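Local structure of EmGH1 (Erythrobacter marinus, 5Z87) at residues M109-Q112 against Q113-S117; E168-R172 against G173-C177; P254-M257 against Q258-L262; F743-P747 against E748-Y752. The protein probably hydrolyses beta-glucosidic linkages as a member of glycosyl hydrolase family 3. All blocks are in the same frame, centred on the assembly; numbering follows the deposited sequence.

Contact 1: residues M109-Q112 against Q113-S117. With EDO (1,2-ethanediol), chain M.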
loop_
_atom_site.group_PDB
_atom_site.type_symbol
_atom_site.label_atom_id
_atom_site.label_comp_id
_atom_site.label_asym_id
_atom_site.label_seq_id
_atom_site.Cartn_x
_atom_site.Cartn_y
_atom_site.Cartn_z
ATOM N N MET A 109 -17.559 19.366 38.933
ATOM C CA MET A 109 -18.496 20.365 39.442
ATOM C C MET A 109 -17.768 21.643 39.829
ATOM O O MET A 109 -18.104 22.730 39.350
ATOM C CB MET A 109 -19.267 19.796 40.623
ATOM C CG MET A 109 -20.360 18.855 40.185
ATOM S SD MET A 109 -20.725 17.693 41.478
ATOM C CE MET A 109 -21.780 18.678 42.556
ATOM N N ALA A 110 -16.716 21.516 40.639
ATOM C CA ALA A 110 -15.926 22.681 41.023
ATOM C C ALA A 110 -15.404 23.427 39.800
ATOM O O ALA A 110 -15.465 24.660 39.751
ATOM C CB ALA A 110 -14.769 22.249 41.927
ATOM N N MET A 111 -14.893 22.699 38.797
ATOM C CA MET A 111 -14.342 23.354 37.612
ATOM C C MET A 111 -15.438 24.016 36.792
ATOM O O MET A 111 -15.259 25.133 36.296
ATOM C CB MET A 111 -13.575 22.349 36.741
ATOM C CG MET A 111 -12.936 22.952 35.473
ATOM S SD MET A 111 -12.829 21.784 34.061
ATOM C CE MET A 111 -14.537 21.840 33.508
ATOM N N GLN A 112 -16.578 23.343 36.641
ATOM C CA GLN A 112 -17.674 23.924 35.878
ATOM C C GLN A 112 -18.172 25.217 36.516
ATOM O O GLN A 112 -18.528 26.165 35.807
ATOM C CB GLN A 112 -18.807 22.911 35.752
ATOM C CG GLN A 112 -18.497 21.791 34.783
ATOM C CD GLN A 112 -18.665 22.209 33.338
ATOM O OE1 GLN A 112 -18.176 23.257 32.912
ATOM N NE2 GLN A 112 -19.381 21.397 32.576
ATOM N N GLN A 113 -18.188 25.274 37.855
ATOM C CA GLN A 113 -18.605 26.488 38.551
ATOM C C GLN A 113 -17.660 27.638 38.231
ATOM O O GLN A 113 -18.101 28.776 38.041
ATOM C CB GLN A 113 -18.662 26.216 40.063
ATOM C CG GLN A 113 -19.382 27.248 40.926
ATOM C CD GLN A 113 -19.464 26.828 42.411
ATOM O OE1 GLN A 113 -20.083 25.810 42.752
ATOM N NE2 GLN A 113 -18.825 27.605 43.290
ATOM N N GLU A 114 -16.354 27.351 38.139
ATOM C CA GLU A 114 -15.390 28.359 37.695
ATOM C C GLU A 114 -15.658 28.794 36.262
ATOM O O GLU A 114 -15.469 29.967 35.910
ATOM C CB GLU A 114 -13.968 27.811 37.794
ATOM C CG GLU A 114 -13.533 27.461 39.182
ATOM C CD GLU A 114 -13.144 28.687 39.992
ATOM O OE1 GLU A 114 -13.112 29.807 39.420
ATOM O OE2 GLU A 114 -12.870 28.522 41.203
ATOM N N VAL A 115 -16.055 27.851 35.410
ATOM C CA VAL A 115 -16.339 28.185 34.022
ATOM C C VAL A 115 -17.611 29.015 33.937
ATOM O O VAL A 115 -17.644 30.083 33.315
ATOM C CB VAL A 115 -16.449 26.899 33.183
ATOM C CG1 VAL A 115 -16.863 27.216 31.758
ATOM C CG2 VAL A 115 -15.143 26.112 33.233
ATOM N N VAL A 116 -18.674 28.531 34.572
ATOM C CA VAL A 116 -19.985 29.165 34.468
ATOM C C VAL A 116 -19.953 30.566 35.073
ATOM O O VAL A 116 -20.603 31.494 34.572
ATOM C CB VAL A 116 -21.040 28.255 35.133
ATOM C CG1 VAL A 116 -22.219 29.056 35.688
ATOM C CG2 VAL A 116 -21.522 27.188 34.137
ATOM N N SER A 117 -19.171 30.753 36.135
ATOM C CA SER A 117 -19.083 32.064 36.762
ATOM C C SER A 117 -18.374 33.081 35.883
ATOM O O SER A 117 -18.475 34.283 36.144
ATOM C CB SER A 117 -18.348 31.961 38.091
ATOM O OG SER A 117 -16.978 31.738 37.819
HETATM C C1 EDO M . -20.483 37.152 36.572
HETATM O O1 EDO M . -20.041 36.679 35.291
HETATM C C2 EDO M . -19.295 37.435 37.484
HETATM O O2 EDO M . -19.555 38.624 38.242
#
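Gln112 and Val115 run alongside each other in the same direction near the C-terminal end of helix 101-116, the helix of a beta-alpha-beta unit that runs from strand 91-93 to strand 126-129 in the family 3 N-terminal, TIM-barrel-type domain. The Gln112 chain leaves with CG beside the backbone N (chi1 -73°) and bends again at chi2, which carries OE1 forward along the helix, to 4.0 Å from Val115 CB. That oxygen is not left without a donor: it accepts from the backbone N of Ala125, just ahead of strand 126-129, while the rest of the side chain packs on Pro124 and Phe390. Val115 is also met by Met111, one helical turn earlier. Its CG2 sits 3.2 Å from Met111 O and 4.3 Å from Met111 CE, so this methyl lies close against the carbonyl oxygen and more loosely beside the thioether methyl. On the more open side, Glu114 folds its CG over Ala110 O at 3.4 Å, and its OE1 reaches Arg118 in a salt bridge. Successive i to i+4 backbone bonds hold these positions; the shortest, Val116 N to Gln112 O, measures 2.7 Å and is close to straight at 168°. Ser117 then turns OG back to Glu114 O at 3.0 Å, approaching from above the carbonyl plane, and its own carbonyl O accepts from O1 of a bound 1,2-ethanediol at 3.0 Å.

Contact 2: residues E168-R172 against G173-C177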
loop_
_atom_site.group_PDB
_atom_site.type_symbol
_atom_site.label_atom_id
_atom_site.label_comp_id
_atom_site.label_asym_id
_atom_site.label_seq_id
_atom_site.Cartn_x
_atom_site.Cartn_y
_atom_site.Cartn_z
ATOM N N GLU A 168 -21.785 5.845 33.099
ATOM C CA GLU A 168 -20.620 6.065 33.942
ATOM C C GLU A 168 -19.959 7.398 33.617
ATOM O O GLU A 168 -19.487 8.102 34.517
ATOM C CB GLU A 168 -19.627 4.899 33.790
ATOM C CG GLU A 168 -20.205 3.526 34.168
ATOM C CD GLU A 168 -19.154 2.433 34.409
ATOM O OE1 GLU A 168 -17.929 2.721 34.454
ATOM O OE2 GLU A 168 -19.571 1.261 34.557
ATOM N N ALA A 169 -19.936 7.772 32.336
ATOM C CA ALA A 169 -19.276 9.013 31.945
ATOM C C ALA A 169 -20.088 10.231 32.385
ATOM O O ALA A 169 -19.547 11.167 32.981
ATOM C CB ALA A 169 -19.042 9.028 30.427
ATOM N N ARG A 170 -21.391 10.232 32.100
ATOM C CA ARG A 170 -22.217 11.398 32.403
ATOM C C ARG A 170 -22.329 11.615 33.911
ATOM O O ARG A 170 -22.253 12.753 34.390
ATOM C CB ARG A 170 -23.595 11.231 31.752
ATOM C CG ARG A 170 -24.447 12.498 31.721
ATOM C CD ARG A 170 -23.752 13.617 30.948
ATOM N NE ARG A 170 -24.355 14.929 31.176
ATOM C CZ ARG A 170 -25.231 15.500 30.353
ATOM N NH1 ARG A 170 -25.740 16.696 30.634
ATOM N NH2 ARG A 170 -25.605 14.871 29.249
ATOM N N SER A 171 -22.467 10.536 34.680
ATOM C CA SER A 171 -22.515 10.671 36.132
ATOM C C SER A 171 -21.227 11.255 36.696
ATOM O O SER A 171 -21.249 11.852 37.778
ATOM C CB SER A 171 -22.805 9.312 36.782
ATOM O OG SER A 171 -21.663 8.477 36.707
ATOM N N ARG A 172 -20.108 11.106 35.995
ATOM C CA ARG A 172 -18.833 11.665 36.436
ATOM C C ARG A 172 -18.547 13.033 35.818
ATOM O O ARG A 172 -17.443 13.561 35.980
ATOM C CB ARG A 172 -17.687 10.689 36.129
ATOM C CG ARG A 172 -17.776 9.371 36.917
ATOM C CD ARG A 172 -16.807 8.296 36.407
ATOM N NE ARG A 172 -15.425 8.629 36.731
ATOM C CZ ARG A 172 -14.502 7.741 37.083
ATOM N NH1 ARG A 172 -14.806 6.444 37.146
ATOM N NH2 ARG A 172 -13.275 8.149 37.375
ATOM N N GLY A 173 -19.511 13.622 35.120
ATOM C CA GLY A 173 -19.357 14.974 34.637
ATOM C C GLY A 173 -18.959 15.109 33.187
ATOM O O GLY A 173 -18.829 16.236 32.703
ATOM N N SER A 174 -18.766 14.010 32.475
ATOM C CA SER A 174 -18.421 14.078 31.061
ATOM C C SER A 174 -19.686 13.989 30.219
ATOM O O SER A 174 -20.467 13.051 30.374
ATOM C CB SER A 174 -17.460 12.947 30.693
ATOM O OG SER A 174 -17.253 12.876 29.294
ATOM N N GLN A 175 -19.888 14.954 29.324
ATOM C CA GLN A 175 -21.045 14.902 28.438
ATOM C C GLN A 175 -20.637 14.774 26.972
ATOM O O GLN A 175 -21.485 14.939 26.084
ATOM C CB GLN A 175 -21.924 16.142 28.617
ATOM C CG GLN A 175 -21.789 16.805 29.983
ATOM C CD GLN A 175 -20.659 17.833 29.975
ATOM O OE1 GLN A 175 -19.693 17.689 29.222
ATOM N NE2 GLN A 175 -20.785 18.880 30.790
ATOM N N GLY A 176 -19.374 14.498 26.689
ATOM C CA GLY A 176 -18.960 14.205 25.325
ATOM C C GLY A 176 -17.721 13.342 25.327
ATOM O O GLY A 176 -16.908 13.394 26.257
ATOM N N CYS A 177 -17.578 12.528 24.282
ATOM C CA CYS A 177 -16.385 11.703 24.153
ATOM C C CYS A 177 -15.850 11.746 22.730
ATOM O O CYS A 177 -16.564 12.056 21.770
ATOM C CB CYS A 177 -16.643 10.244 24.563
ATOM S SG CYS A 177 -17.828 9.410 23.517
#
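Two torsions set Arg170 against Gln175: CG trans to the backbone N (chi1 -167°) and a bend at chi2 (60°), which together fold the arginine back over the chain that leaves its helix. That exit is a Schellman motif closing helix 155-171, defined by two backbone bonds: Ser174 N to Ala169 O, 3.0 Å, and Gly173 N to Arg170 O, 3.0 Å. Gly173 is the C-prime residue with positive phi, where a CB would collide with Arg172 O. Beyond it the chain enters strand 176-177 of the parallel barrel sheet of the N-terminal domain. Gln175 lays its CG over one face of the Arg170 guanidinium, 3.4 Å from NE and shifted toward the rim of the group, while the guanidinium and amide planes stand 77° apart. The two polar ends have partners elsewhere: Arg170 NH1 and NH2 give bonds to the carbonyls of Cys383 and Arg227, and Gln175 OE1 accepts from Val127 N of the adjoining strand. A leucine at Arg170 has no guanidinium, which would probably leave the carbonyls of Cys383 and Arg227 short of a partner and Gln175 CG without the flat face it rests on. Ala169 CB and Ser174 CB come within 4.2 Å of each other, and Ser174 OG bonds to Val127 O. The turn also brings Ser174 O alongside the arginine's aliphatic chain, 3.4 Å from Arg170 CD, and into a CH...O contact with Arg170 CA at 3.1 Å.

Contact 3: residues P254-M257 against Q258-L262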
loop_
_atom_site.group_PDB
_atom_site.type_symbol
_atom_site.label_atom_id
_atom_site.label_comp_id
_atom_site.label_asym_id
_atom_site.label_seq_id
_atom_site.Cartn_x
_atom_site.Cartn_y
_atom_site.Cartn_z
ATOM N N PRO A 254 -11.743 8.657 -4.913
ATOM C CA PRO A 254 -13.071 9.141 -4.482
ATOM C C PRO A 254 -14.137 8.059 -4.432
ATOM O O PRO A 254 -14.995 8.104 -3.545
ATOM C CB PRO A 254 -13.410 10.227 -5.514
ATOM C CG PRO A 254 -12.491 9.949 -6.692
ATOM C CD PRO A 254 -11.240 9.386 -6.091
ATOM N N VAL A 255 -14.109 7.070 -5.325
ATOM C CA VAL A 255 -15.118 6.020 -5.252
ATOM C C VAL A 255 -14.839 5.094 -4.077
ATOM O O VAL A 255 -15.752 4.731 -3.321
ATOM C CB VAL A 255 -15.190 5.254 -6.584
ATOM C CG1 VAL A 255 -16.208 4.148 -6.490
ATOM C CG2 VAL A 255 -15.549 6.216 -7.715
ATOM N N GLU A 256 -13.576 4.703 -3.902
ATOM C CA GLU A 256 -13.168 3.972 -2.708
ATOM C C GLU A 256 -13.590 4.719 -1.439
ATOM O O GLU A 256 -14.185 4.136 -0.529
ATOM C CB GLU A 256 -11.652 3.756 -2.743
ATOM C CG GLU A 256 -11.090 3.036 -1.521
ATOM C CD GLU A 256 -9.566 3.030 -1.489
ATOM O OE1 GLU A 256 -8.955 3.788 -2.261
ATOM O OE2 GLU A 256 -8.975 2.268 -0.688
ATOM N N MET A 257 -13.324 6.028 -1.386
ATOM C CA MET A 257 -13.709 6.822 -0.219
ATOM C C MET A 257 -15.214 6.753 0.040
ATOM O O MET A 257 -15.650 6.591 1.186
ATOM C CB MET A 257 -13.258 8.268 -0.411
ATOM C CG MET A 257 -13.721 9.199 0.682
ATOM S SD MET A 257 -12.900 8.965 2.272
ATOM C CE MET A 257 -11.273 9.609 1.950
ATOM N N GLN A 258 -16.021 6.807 -1.021
ATOM C CA GLN A 258 -17.471 6.784 -0.876
ATOM C C GLN A 258 -17.997 5.419 -0.440
ATOM O O GLN A 258 -19.007 5.351 0.272
ATOM C CB GLN A 258 -18.134 7.198 -2.199
ATOM C CG GLN A 258 -18.155 8.718 -2.435
ATOM C CD GLN A 258 -19.126 9.439 -1.497
ATOM O OE1 GLN A 258 -20.080 8.845 -1.012
ATOM N NE2 GLN A 258 -18.881 10.715 -1.246
ATOM N N ASN A 259 -17.350 4.325 -0.850
ATOM C CA ASN A 259 -17.904 2.998 -0.610
ATOM C C ASN A 259 -17.142 2.166 0.412
ATOM O O ASN A 259 -17.667 1.130 0.840
ATOM C CB ASN A 259 -17.995 2.216 -1.929
ATOM C CG ASN A 259 -18.854 2.931 -2.955
ATOM O OD1 ASN A 259 -20.054 2.722 -3.010
ATOM N ND2 ASN A 259 -18.234 3.778 -3.775
ATOM N N VAL A 260 -15.931 2.567 0.808
ATOM C CA VAL A 260 -15.163 1.863 1.841
ATOM C C VAL A 260 -15.111 2.669 3.127
ATOM O O VAL A 260 -15.552 2.207 4.179
ATOM C CB VAL A 260 -13.733 1.523 1.357
ATOM C CG1 VAL A 260 -12.945 0.873 2.481
ATOM C CG2 VAL A 260 -13.758 0.626 0.138
ATOM N N VAL A 261 -14.562 3.876 3.063
ATOM C CA VAL A 261 -14.134 4.590 4.258
ATOM C C VAL A 261 -15.296 5.348 4.894
ATOM O O VAL A 261 -15.495 5.294 6.113
ATOM C CB VAL A 261 -12.964 5.526 3.892
ATOM C CG1 VAL A 261 -12.537 6.351 5.081
ATOM C CG2 VAL A 261 -11.786 4.709 3.332
ATOM N N LEU A 262 -16.079 6.058 4.085
ATOM C CA LEU A 262 -17.164 6.937 4.525
ATOM C C LEU A 262 -18.439 6.267 5.041
ATOM O O LEU A 262 -19.127 6.886 5.860
ATOM C CB LEU A 262 -17.562 7.879 3.383
ATOM C CG LEU A 262 -16.528 8.937 2.997
ATOM C CD1 LEU A 262 -17.083 9.823 1.894
ATOM C CD2 LEU A 262 -16.106 9.764 4.213
#
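Pro254, first in the helix, accepts from Gln258 N at its carbonyl O, 3.0 Å away, and Gln258 folds its CB and CG back over the same oxygen. At Val255 the carbonyl O takes two donors from one residue: the backbone N of Asn259, and Asn259 ND2 at 2.7 Å with an N-H...O angle of 158°. The oxygen lies close to the Asn259 amide plane, though ND2 is tilted from the Val255 carbonyl plane; OD1 accepts from Arg753 N, so both ends of the amide are held. ND2 also passes 3.4 Å from Val255 CG1, the two side chains running side by side. Glu256 extends CG trans to its backbone N (chi1 178°) and brushes Val260 CG2 at 4.0 Å, while its carboxylate goes to His251 of the second subunit. Asp285 of that subunit accepts from the backbone N atoms of Val255 and Glu256. Met257, trans at chi1 but bent at chi2 and chi3, folds against the next turn: its CG meets Leu262 CD1 at 3.6 Å and its SD rests 3.8 Å from Val261 CB. Its carbonyl O accepts from Leu262 N at 3.0 Å, an i to i+5 bond. That bond is the signature of a wider, pi-type turn, here at the C-terminal part of a short helix that meets both the second subunit and the fibronectin type III-like domain.

Contact 4: residues F743-P747 against E748-Y752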
loop_
_atom_site.group_PDB
_atom_site.type_symbol
_atom_site.label_atom_id
_atom_site.label_comp_id
_atom_site.label_asym_id
_atom_site.label_seq_id
_atom_site.Cartn_x
_atom_site.Cartn_y
_atom_site.Cartn_z
ATOM N N PHE A 743 -33.130 -12.111 5.568
ATOM C CA PHE A 743 -32.459 -10.859 5.250
ATOM C C PHE A 743 -33.288 -10.074 4.240
ATOM O O PHE A 743 -34.099 -10.631 3.489
ATOM C CB PHE A 743 -31.058 -11.094 4.665
ATOM C CG PHE A 743 -30.117 -11.824 5.578
ATOM C CD1 PHE A 743 -29.417 -11.144 6.553
ATOM C CD2 PHE A 743 -29.905 -13.183 5.434
ATOM C CE1 PHE A 743 -28.530 -11.809 7.393
ATOM C CE2 PHE A 743 -29.024 -13.850 6.264
ATOM C CZ PHE A 743 -28.335 -13.159 7.246
ATOM N N GLU A 744 -33.049 -8.772 4.183
ATOM C CA GLU A 744 -33.675 -7.965 3.143
ATOM C C GLU A 744 -32.638 -7.020 2.562
ATOM O O GLU A 744 -31.946 -6.319 3.306
ATOM C CB GLU A 744 -34.887 -7.182 3.675
ATOM C CG GLU A 744 -35.825 -6.714 2.554
ATOM C CD GLU A 744 -37.120 -6.078 3.051
ATOM O OE1 GLU A 744 -37.213 -4.836 3.031
ATOM O OE2 GLU A 744 -38.049 -6.818 3.445
ATOM N N LEU A 745 -32.535 -7.009 1.237
ATOM C CA LEU A 745 -31.591 -6.169 0.519
ATOM C C LEU A 745 -32.341 -5.149 -0.325
ATOM O O LEU A 745 -33.484 -5.377 -0.731
ATOM C CB LEU A 745 -30.682 -7.027 -0.368
ATOM C CG LEU A 745 -29.743 -7.911 0.441
ATOM C CD1 LEU A 745 -28.985 -8.837 -0.475
ATOM C CD2 LEU A 745 -28.803 -7.024 1.205
ATOM N N GLY A 746 -31.691 -4.022 -0.594
ATOM C CA GLY A 746 -32.275 -3.004 -1.438
ATOM C C GLY A 746 -31.266 -2.228 -2.262
ATOM O O GLY A 746 -30.087 -2.595 -2.367
ATOM N N PRO A 747 -31.728 -1.121 -2.857
ATOM C CA PRO A 747 -30.856 -0.308 -3.729
ATOM C C PRO A 747 -29.537 0.101 -3.101
ATOM O O PRO A 747 -28.507 0.121 -3.784
ATOM C CB PRO A 747 -31.721 0.929 -4.017
ATOM C CG PRO A 747 -33.126 0.453 -3.852
ATOM C CD PRO A 747 -33.081 -0.550 -2.730
ATOM N N GLU A 748 -29.553 0.471 -1.823
ATOM C CA GLU A 748 -28.329 0.857 -1.138
ATOM C C GLU A 748 -27.380 -0.315 -0.998
ATOM O O GLU A 748 -26.187 -0.105 -0.763
ATOM C CB GLU A 748 -28.652 1.437 0.245
ATOM C CG GLU A 748 -29.046 0.382 1.284
ATOM C CD GLU A 748 -30.549 0.004 1.284
ATOM O OE1 GLU A 748 -31.241 0.229 0.258
ATOM O OE2 GLU A 748 -31.024 -0.529 2.324
ATOM N N ASP A 749 -27.879 -1.541 -1.149
ATOM C CA ASP A 749 -27.045 -2.729 -1.057
ATOM C C ASP A 749 -26.515 -3.159 -2.415
ATOM O O ASP A 749 -25.344 -3.532 -2.529
ATOM C CB ASP A 749 -27.837 -3.873 -0.422
ATOM C CG ASP A 749 -28.287 -3.540 0.981
ATOM O OD1 ASP A 749 -27.415 -3.216 1.815
ATOM O OD2 ASP A 749 -29.507 -3.571 1.242
ATOM N N PHE A 750 -27.365 -3.092 -3.441
ATOM C CA PHE A 750 -27.038 -3.590 -4.768
ATOM C C PHE A 750 -26.241 -2.598 -5.605
ATOM O O PHE A 750 -25.572 -3.007 -6.557
ATOM C CB PHE A 750 -28.320 -3.933 -5.514
ATOM C CG PHE A 750 -29.105 -5.041 -4.898
ATOM C CD1 PHE A 750 -28.469 -6.169 -4.414
ATOM C CD2 PHE A 750 -30.490 -4.962 -4.815
ATOM C CE1 PHE A 750 -29.196 -7.211 -3.867
ATOM C CE2 PHE A 750 -31.230 -5.994 -4.266
ATOM C CZ PHE A 750 -30.585 -7.125 -3.796
ATOM N N GLY A 751 -26.325 -1.304 -5.301
ATOM C CA GLY A 751 -25.640 -0.289 -6.059
ATOM C C GLY A 751 -24.374 0.162 -5.363
ATOM O O GLY A 751 -23.926 -0.422 -4.377
ATOM N N TYR A 752 -23.784 1.226 -5.898
ATOM C CA TYR A 752 -22.589 1.803 -5.302
ATOM C C TYR A 752 -22.617 3.294 -5.574
ATOM O O TYR A 752 -23.316 3.758 -6.476
ATOM C CB TYR A 752 -21.312 1.151 -5.851
ATOM C CG TYR A 752 -20.911 1.640 -7.222
ATOM C CD1 TYR A 752 -21.534 1.165 -8.368
ATOM C CD2 TYR A 752 -19.905 2.578 -7.366
ATOM C CE1 TYR A 752 -21.162 1.633 -9.631
ATOM C CE2 TYR A 752 -19.521 3.039 -8.612
ATOM C CZ TYR A 752 -20.144 2.568 -9.735
ATOM O OH TYR A 752 -19.739 3.057 -10.961
HETATM O O HOH W 1 -30.081 -4.210 4.233
#
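Gly746 O is gripped by two backbone donors, Asp749 N at 2.7 Å and Phe750 N at 3.0 Å. The first comes from above the carbonyl plane, 50° out of it, and the second almost in line with the C=O bond. Gly746 N is held in turn by Asp749 OD2 at 2.9 Å, through the carboxylate's anti lone pair. CG beside its own backbone N (chi1 -61°) lets Asp749 reach back to Gly746 N; Gly746, the N-cap of helix 747-750, is thus bonded to the first turn through N as well as O. This short helix follows strand 738-745 of the fibronectin type III-like domain, near the magnesium ligand Asp713. Leu745, whose side chain crosses those of Asp749 and Phe750 at about right angles, packs on both: CB meets Phe750 CZ at 3.4 Å, while CD2 lies 3.5 Å from Asp749 OD2. An alanine in place of Phe750 is likely to leave a gap beside Leu745 CB and CD1 where the ring now packs. Glu748, turned back by chi1 of 75°, sends its carboxylate to Arg688, which also pairs with Glu744. Gly751 N closes the turn on Pro747 O at 3.0 Å.

How the contacts relate
From the N terminus the contacts follow in series, none nested within or crossing another. Contacts 1, 2 and 3 belong to the N-terminal barrel domain and contact 4 to the fibronectin type III-like domain. Contact 1 lies at the C-terminal end of one barrel helix; contact 2 closes the turn from another helix into strand 176-177. Their centres are 16 Å apart, and Gln112 packs on Gln175. Contact 3 is distant from both, its nearest atoms about 17 Å from contact 2, but it meets contact 4 across the domain boundary: Val255 and Asn259 pack on Tyr752, just beyond the turn that contact 4 closes between strand 738-745 and strand 752-753.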